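Local coordinates for protein transcription anti-terminator antagonist UpxZ (Bacteroides uniformis ATCC 8492, PDB 4EPZ) that probably antagonises transcription anti-termination and so takes part in regulating capsular polysaccharide synthesis, at residues Ala100-Thr109 with Leu120-Trp131. Residues are numbered along the deposited sequence; the frame is centred on the assembly and turned at random. Where two conformers were deposited one is given.
Sequences ASLLKMRLLT and LAHEAHQLIETW
Met105, a selenomethionine, and Leu108 leave their helix by different first torsions: CG of Met105 is anti to the backbone N (chi1 179°), whereas CG of Leu108 is anti to the carbonyl carbon (chi1 -69°), and both side chains reach helix 118-129. The two helices form an antiparallel helical hairpin; the axes of the short segments come within 9.0 Å, their N-to-C directions 149° apart. Leu108 packs as a knob into a hole made by Leu120, Glu123, Ala124 and Leu127, its CB 4.0 Å from Ala124 CB. A bend at chi2 turns SE of Met105 to 3.5 Å from Ala124 O, and CE reaches CG1 and CD1 of Ile128. CG of the same residue touches the Trp131 ring at its edge, near the ring plane, 3.7 Å from CH2, while SE sits oblique to the six-membered ring in a Met-aromatic contact. Ile143 of helix 138-152 also packs on Met105, joining the hairpin to the following helix. Leu127 slides past Met105 in the opposite direction, its CD1 approaching the first turn of helix 102-115 and CD2 meeting Ala100 CB at 3.6 Å. Ser101 is the N-cap of this helix, its OG accepting from Lys104 N. Along one margin the extended Lys104 and Glu123 side chains cross at about a right angle in a salt bridge, its direct hydrogen bond weak at 3.3 Å from NZ to OE2. Lys104 NZ is also held by Leu98 O, its stronger polar partner. With an alanine at Glu123, the Lys104 ammonium would probably lose its carboxylate mate, and Leu108 CD2 the packing of CG, CD and OE1. A water bridges the pair, accepting from Lys104 NZ at 2.7 Å and donating to Glu123 OE2.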
loop_
_atom_site.group_PDB
_atom_site.type_symbol
_atom_site.label_atom_id
_atom_site.label_comp_id
_atom_site.label_asym_id
_atom_site.label_seq_id
_atom_site.Cartn_x
_atom_site.Cartn_y
_atom_site.Cartn_z
ATOM N N ALA A 100 3.667 4.588 -16.021
ATOM C CA ALA A 100 3.770 5.624 -15.002
ATOM C C ALA A 100 2.340 6.072 -14.632
ATOM O O ALA A 100 1.531 6.372 -15.517
ATOM C CB ALA A 100 4.565 6.800 -15.540
ATOM N N SER A 101 2.026 6.077 -13.348
ATOM C CA SER A 101 0.704 6.422 -12.800
ATOM C C SER A 101 0.783 6.557 -11.305
ATOM O O SER A 101 1.779 6.150 -10.708
ATOM C CB SER A 101 -0.315 5.327 -13.113
ATOM O OG SER A 101 -0.005 4.155 -12.362
ATOM N N LEU A 102 -0.283 7.118 -10.698
ATOM C CA LEU A 102 -0.404 7.232 -9.242
ATOM C C LEU A 102 -0.380 5.819 -8.660
ATOM O O LEU A 102 0.213 5.580 -7.602
ATOM C CB LEU A 102 -1.719 7.950 -8.900
ATOM C CG LEU A 102 -1.993 8.180 -7.436
ATOM C CD1 LEU A 102 -0.815 8.918 -6.747
ATOM C CD2 LEU A 102 -3.348 8.912 -7.225
ATOM N N LEU A 103 -1.082 4.885 -9.338
ATOM C CA LEU A 103 -1.114 3.493 -8.886
ATOM C C LEU A 103 0.301 2.924 -8.763
ATOM O O LEU A 103 0.649 2.300 -7.731
ATOM C CB LEU A 103 -1.911 2.663 -9.906
ATOM C CG LEU A 103 -1.868 1.133 -9.700
ATOM C CD1 LEU A 103 -2.495 0.694 -8.330
ATOM C CD2 LEU A 103 -2.541 0.431 -10.889
ATOM N N LYS A 104 1.105 3.130 -9.818
ATOM C CA LYS A 104 2.475 2.580 -9.859
ATOM C C LYS A 104 3.292 3.229 -8.749
ATOM O O LYS A 104 4.007 2.516 -8.025
ATOM C CB LYS A 104 3.112 2.774 -11.238
ATOM C CG LYS A 104 4.447 2.019 -11.314
ATOM C CD LYS A 104 5.019 2.051 -12.718
ATOM C CE LYS A 104 6.162 1.069 -12.768
ATOM N NZ LYS A 104 6.705 0.943 -14.150
HETATM N N MSE A 105 3.136 4.547 -8.556
HETATM C CA MSE A 105 3.848 5.233 -7.468
HETATM C C MSE A 105 3.483 4.627 -6.088
HETATM O O MSE A 105 4.359 4.358 -5.259
HETATM C CB MSE A 105 3.494 6.723 -7.469
HETATM C CG MSE A 105 4.186 7.488 -6.351
HETATM SE SE MSE A 105 6.142 7.551 -6.650
HETATM C CE MSE A 105 6.517 8.223 -4.792
ATOM N N ARG A 106 2.195 4.405 -5.861
ATOM C CA ARG A 106 1.725 3.820 -4.590
ATOM C C ARG A 106 2.253 2.396 -4.418
ATOM O O ARG A 106 2.679 2.043 -3.326
ATOM C CB ARG A 106 0.189 3.867 -4.523
ATOM C CG ARG A 106 -0.289 5.328 -4.354
ATOM C CD ARG A 106 -1.768 5.414 -4.608
ATOM N NE ARG A 106 -2.321 6.653 -4.036
ATOM C CZ ARG A 106 -3.587 7.042 -4.192
ATOM N NH1 ARG A 106 -4.418 6.333 -4.945
ATOM N NH2 ARG A 106 -4.018 8.165 -3.631
ATOM N N LEU A 107 2.304 1.611 -5.496
ATOM C CA LEU A 107 2.812 0.236 -5.385
ATOM C C LEU A 107 4.324 0.261 -5.077
ATOM O O LEU A 107 4.821 -0.539 -4.272
ATOM C CB LEU A 107 2.560 -0.540 -6.670
ATOM C CG LEU A 107 1.130 -1.016 -6.878
ATOM C CD1 LEU A 107 0.940 -1.453 -8.342
ATOM C CD2 LEU A 107 0.814 -2.226 -5.968
ATOM N N LEU A 108 5.059 1.150 -5.751
ATOM C CA LEU A 108 6.507 1.255 -5.480
ATOM C C LEU A 108 6.748 1.663 -4.040
ATOM O O LEU A 108 7.634 1.089 -3.402
ATOM C CB LEU A 108 7.198 2.269 -6.396
ATOM C CG LEU A 108 7.308 1.923 -7.889
ATOM C CD1 LEU A 108 7.529 3.209 -8.693
ATOM C CD2 LEU A 108 8.478 0.919 -8.126
ATOM N N THR A 109 5.931 2.605 -3.501
ATOM C CA THR A 109 6.141 3.117 -2.151
ATOM C C THR A 109 5.787 2.041 -1.122
ATOM O O THR A 109 6.564 1.777 -0.199
ATOM C CB THR A 109 5.348 4.418 -1.971
ATOM O OG1 THR A 109 5.823 5.332 -2.944
ATOM C CG2 THR A 109 5.522 4.987 -0.573
ATOM N N LEU A 120 13.301 -0.147 -5.619
ATOM C CA LEU A 120 11.933 0.377 -5.615
ATOM C C LEU A 120 11.941 1.874 -5.224
ATOM O O LEU A 120 11.295 2.661 -5.921
ATOM C CB LEU A 120 11.015 -0.435 -4.695
ATOM C CG LEU A 120 10.813 -1.911 -5.066
ATOM C CD1 LEU A 120 9.824 -2.557 -4.074
ATOM C CD2 LEU A 120 10.317 -2.100 -6.501
ATOM N N ALA A 121 12.701 2.267 -4.169
ATOM C CA ALA A 121 12.824 3.693 -3.795
ATOM C C ALA A 121 13.368 4.503 -4.970
ATOM O O ALA A 121 12.811 5.564 -5.278
ATOM C CB ALA A 121 13.738 3.869 -2.581
ATOM N N HIS A 122 14.407 3.963 -5.671
ATOM C CA HIS A 122 15.052 4.646 -6.791
ATOM C C HIS A 122 14.052 4.930 -7.900
ATOM O O HIS A 122 13.967 6.081 -8.370
ATOM C CB HIS A 122 16.250 3.849 -7.323
ATOM C CG HIS A 122 16.974 4.554 -8.423
ATOM N ND1 HIS A 122 17.953 5.493 -8.152
ATOM C CD2 HIS A 122 16.798 4.482 -9.763
ATOM C CE1 HIS A 122 18.362 5.942 -9.329
ATOM N NE2 HIS A 122 17.701 5.368 -10.329
ATOM N N GLU A 123 13.252 3.906 -8.279
ATOM C CA GLU A 123 12.234 4.074 -9.307
ATOM C C GLU A 123 11.124 5.056 -8.845
ATOM O O GLU A 123 10.681 5.891 -9.635
ATOM C CB GLU A 123 11.649 2.719 -9.658
ATOM C CG GLU A 123 10.688 2.815 -10.817
ATOM C CD GLU A 123 10.288 1.490 -11.423
ATOM O OE1 GLU A 123 10.820 0.437 -10.998
ATOM O OE2 GLU A 123 9.445 1.513 -12.345
ATOM N N ALA A 124 10.724 4.989 -7.561
ATOM C CA ALA A 124 9.740 5.894 -6.987
ATOM C C ALA A 124 10.242 7.356 -7.065
ATOM O O ALA A 124 9.470 8.225 -7.483
ATOM C CB ALA A 124 9.452 5.504 -5.544
ATOM N N HIS A 125 11.539 7.620 -6.748
ATOM C CA HIS A 125 12.063 8.995 -6.881
ATOM C C HIS A 125 12.097 9.470 -8.343
ATOM O O HIS A 125 11.888 10.657 -8.589
ATOM C CB HIS A 125 13.433 9.140 -6.223
ATOM C CG HIS A 125 13.303 9.250 -4.739
ATOM N ND1 HIS A 125 12.793 10.397 -4.142
ATOM C CD2 HIS A 125 13.492 8.313 -3.788
ATOM C CE1 HIS A 125 12.750 10.142 -2.847
ATOM N NE2 HIS A 125 13.194 8.908 -2.581
ATOM N N GLN A 126 12.311 8.557 -9.304
ATOM C CA GLN A 126 12.307 8.909 -10.724
ATOM C C GLN A 126 10.900 9.322 -11.159
ATOM O O GLN A 126 10.748 10.252 -11.956
ATOM C CB GLN A 126 12.833 7.749 -11.586
ATOM C CG GLN A 126 14.354 7.595 -11.534
ATOM C CD GLN A 126 14.857 6.457 -12.394
ATOM O OE1 GLN A 126 14.426 5.309 -12.262
ATOM N NE2 GLN A 126 15.810 6.742 -13.271
ATOM N N LEU A 127 9.862 8.649 -10.613
ATOM C CA LEU A 127 8.474 8.997 -10.933
ATOM C C LEU A 127 8.154 10.380 -10.380
ATOM O O LEU A 127 7.566 11.225 -11.074
ATOM C CB LEU A 127 7.508 7.970 -10.340
ATOM C CG LEU A 127 6.867 6.981 -11.271
ATOM C CD1 LEU A 127 5.752 6.262 -10.571
ATOM C CD2 LEU A 127 6.355 7.656 -12.586
ATOM N N ILE A 128 8.612 10.646 -9.147
ATOM C CA ILE A 128 8.386 11.952 -8.509
ATOM C C ILE A 128 8.954 13.071 -9.401
ATOM O O ILE A 128 8.294 14.100 -9.602
ATOM C CB ILE A 128 8.994 12.021 -7.065
ATOM C CG1 ILE A 128 8.200 11.131 -6.097
ATOM C CG2 ILE A 128 8.988 13.472 -6.524
ATOM C CD1 ILE A 128 8.905 10.926 -4.654
ATOM N N GLU A 129 10.176 12.871 -9.920
ATOM C CA GLU A 129 10.885 13.845 -10.770
ATOM C C GLU A 129 10.082 14.194 -12.029
ATOM O O GLU A 129 10.325 15.223 -12.638
ATOM C CB GLU A 129 12.259 13.298 -11.193
ATOM C CG GLU A 129 13.343 13.301 -10.128
ATOM C CD GLU A 129 14.544 12.440 -10.480
ATOM O OE1 GLU A 129 14.987 12.470 -11.653
ATOM O OE2 GLU A 129 15.034 11.721 -9.582
ATOM N N THR A 130 9.133 13.330 -12.437
ATOM C CA THR A 130 8.337 13.599 -13.648
ATOM C C THR A 130 7.165 14.566 -13.344
ATOM O O THR A 130 6.553 15.088 -14.276
ATOM C CB THR A 130 7.808 12.329 -14.295
ATOM O OG1 THR A 130 6.748 11.760 -13.509
ATOM C CG2 THR A 130 8.910 11.335 -14.642
ATOM N N TRP A 131 6.854 14.798 -12.051
ATOM C CA TRP A 131 5.741 15.670 -11.648
ATOM C C TRP A 131 6.150 17.152 -11.611
ATOM O O TRP A 131 7.315 17.510 -11.788
ATOM C CB TRP A 131 5.193 15.238 -10.286
ATOM C CG TRP A 131 4.732 13.813 -10.212
ATOM C CD1 TRP A 131 4.380 12.996 -11.255
ATOM C CD2 TRP A 131 4.570 13.039 -9.022
ATOM N NE1 TRP A 131 3.989 11.767 -10.779
ATOM C CE2 TRP A 131 4.109 11.763 -9.410
ATOM C CE3 TRP A 131 4.768 13.303 -7.659
ATOM C CZ2 TRP A 131 3.809 10.760 -8.470
ATOM C CZ3 TRP A 131 4.443 12.327 -6.737
ATOM C CH2 TRP A 131 3.994 11.069 -7.142
HETATM O O HOH W 1 8.999 -0.415 -13.860
#